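Local coordinates for protein putative sortase (Streptococcus pneumoniae, PDB 2W1J) that probably acts as a class C sortase, a transpeptidase that joins pilin subunits covalently during pilus fibre assembly in this pathogen, at residues T125-L130 against L187-H192. Numbering follows the deposited sequence.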
loop_
_atom_site.group_PDB
_atom_site.type_symbol
_atom_site.label_atom_id
_atom_site.label_comp_id
_atom_site.label_asym_id
_atom_site.label_seq_id
_atom_site.Cartn_x
_atom_site.Cartn_y
_atom_site.Cartn_z
ATOM N N THR A 125 5.827 0.135 12.542
ATOM C CA THR A 125 5.970 0.730 13.874
ATOM C C THR A 125 6.577 2.131 13.836
ATOM O O THR A 125 6.157 3.015 14.596
ATOM C CB THR A 125 6.802 -0.170 14.799
ATOM O OG1 THR A 125 6.066 -1.369 15.035
ATOM C CG2 THR A 125 7.087 0.527 16.139
ATOM N N ASP A 126 7.574 2.333 12.980
ATOM C CA ASP A 126 8.271 3.619 12.944
ATOM C C ASP A 126 7.603 4.667 12.043
ATOM O O ASP A 126 8.176 5.720 11.773
ATOM C CB ASP A 126 9.741 3.433 12.551
ATOM C CG ASP A 126 10.579 2.828 13.667
ATOM O OD1 ASP A 126 10.210 2.946 14.861
ATOM O OD2 ASP A 126 11.620 2.223 13.341
ATOM N N LEU A 127 6.377 4.400 11.601
ATOM C CA LEU A 127 5.656 5.398 10.808
ATOM C C LEU A 127 5.514 6.717 11.563
ATOM O O LEU A 127 5.454 7.782 10.944
ATOM C CB LEU A 127 4.272 4.883 10.420
ATOM C CG LEU A 127 3.885 4.982 8.948
ATOM C CD1 LEU A 127 4.897 4.333 7.995
ATOM C CD2 LEU A 127 2.491 4.396 8.732
ATOM N N THR A 128 5.482 6.652 12.896
ATOM C CA THR A 128 5.362 7.861 13.711
ATOM C C THR A 128 6.585 8.766 13.602
ATOM O O THR A 128 6.535 9.923 14.031
ATOM C CB THR A 128 5.155 7.535 15.205
ATOM O OG1 THR A 128 6.199 6.656 15.646
ATOM C CG2 THR A 128 3.793 6.880 15.423
ATOM N N LYS A 129 7.688 8.233 13.090
ATOM C CA LYS A 129 8.903 9.022 12.909
ATOM C C LYS A 129 8.882 9.841 11.623
ATOM O O LYS A 129 9.692 10.753 11.456
ATOM C CB LYS A 129 10.151 8.133 12.896
ATOM C CG LYS A 129 10.432 7.444 14.226
ATOM C CD LYS A 129 11.683 6.564 14.191
ATOM C CE LYS A 129 12.954 7.369 13.992
ATOM N NZ LYS A 129 14.154 6.477 14.029
ATOM N N LEU A 130 7.995 9.498 10.691
ATOM C CA LEU A 130 7.977 10.164 9.399
ATOM C C LEU A 130 7.500 11.598 9.513
ATOM O O LEU A 130 6.574 11.914 10.269
ATOM C CB LEU A 130 7.095 9.401 8.413
ATOM C CG LEU A 130 7.619 8.020 8.047
ATOM C CD1 LEU A 130 6.658 7.377 7.058
ATOM C CD2 LEU A 130 9.047 8.091 7.496
ATOM N N LEU A 187 -3.228 5.934 12.300
ATOM C CA LEU A 187 -2.302 6.938 11.793
ATOM C C LEU A 187 -2.259 6.820 10.277
ATOM O O LEU A 187 -2.072 5.716 9.741
ATOM C CB LEU A 187 -0.905 6.673 12.362
ATOM C CG LEU A 187 0.208 7.628 11.927
ATOM C CD1 LEU A 187 -0.035 8.996 12.509
ATOM C CD2 LEU A 187 1.579 7.112 12.361
ATOM N N LEU A 188 -2.417 7.955 9.604
ATOM C CA LEU A 188 -2.407 8.039 8.149
ATOM C C LEU A 188 -1.252 8.920 7.724
ATOM O O LEU A 188 -1.236 10.110 8.061
ATOM C CB LEU A 188 -3.682 8.706 7.639
ATOM C CG LEU A 188 -5.022 8.036 7.887
ATOM C CD1 LEU A 188 -6.127 8.717 7.113
ATOM C CD2 LEU A 188 -4.979 6.574 7.600
ATOM N N VAL A 189 -0.311 8.360 6.978
ATOM C CA VAL A 189 0.790 9.135 6.438
ATOM C C VAL A 189 0.564 9.200 4.934
ATOM O O VAL A 189 0.706 8.189 4.246
ATOM C CB VAL A 189 2.140 8.486 6.778
ATOM C CG1 VAL A 189 3.270 9.214 6.063
ATOM C CG2 VAL A 189 2.361 8.494 8.299
ATOM N N ARG A 190 0.170 10.370 4.442
ATOM C CA ARG A 190 -0.175 10.540 3.033
ATOM C C ARG A 190 0.977 11.175 2.282
ATOM O O ARG A 190 1.513 12.196 2.723
ATOM C CB ARG A 190 -1.409 11.435 2.878
ATOM C CG ARG A 190 -1.910 11.519 1.448
ATOM C CD ARG A 190 -3.084 12.470 1.343
ATOM N NE ARG A 190 -2.672 13.860 1.475
ATOM C CZ ARG A 190 -3.511 14.887 1.472
ATOM N NH1 ARG A 190 -4.823 14.674 1.453
ATOM N NH2 ARG A 190 -3.040 16.127 1.549
ATOM N N GLY A 191 1.320 10.605 1.128
ATOM C CA GLY A 191 2.269 11.234 0.207
ATOM C C GLY A 191 1.636 11.520 -1.143
ATOM O O GLY A 191 0.746 10.786 -1.566
ATOM N N HIS A 192 2.090 12.592 -1.796
ATOM C CA HIS A 192 1.720 12.845 -3.189
ATOM C C HIS A 192 2.838 12.407 -4.114
ATOM O O HIS A 192 4.015 12.446 -3.759
ATOM C CB HIS A 192 1.334 14.313 -3.452
ATOM C CG HIS A 192 2.410 15.300 -3.138
ATOM N ND1 HIS A 192 3.517 15.518 -3.934
ATOM C CD2 HIS A 192 2.522 16.161 -2.102
ATOM C CE1 HIS A 192 4.272 16.460 -3.390
ATOM N NE2 HIS A 192 3.689 16.864 -2.275
#
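Leu127 and Leu130 lie against Val189, and Leu127 and Thr128 against Leu187, where a 3-10 turn in the loop between strands 108-113 and 135-139 packs on the face of strand 185-194 that carries Leu187 and Val189 in the sortase beta-barrel fold. The contact rests on carbon-to-carbon approaches of side chains, without a polar bond between the segments, and buries 211 Å² in all, with Leu127 and Val189 placing their CA atoms 7.5 Å apart. Around Val189 the two methyls divide the work. CG2 meets the branch point of Leu127, 3.9 Å from its CG, while CG1 reaches CD1 of Leu130 at 4.0 Å, the latter two side chains crossing at about a right angle. With chi1 at 173°, Val189 turns CG1 away from its own backbone N, and CG2 lies on the N side, next to Leu127. Ile71 of strand 65-71 touches both loop leucines, and Val149 and Val152 of strand 144-155 adjoin Val189 and Leu187, so both strands add to the apolar surroundings. The turn itself is held by backbone bonds, Lys129 N to Asp126 O and Leu130 N to Leu127 O, the latter 3.1 Å long. Their i to i+3 spacing sets Leu127 and Leu130 both against Val189. At the more exposed border the CD2 methyl of Leu187 lies 4.0 Å from CB of Leu127 and 3.8 Å from the methyl CG2 of Thr128.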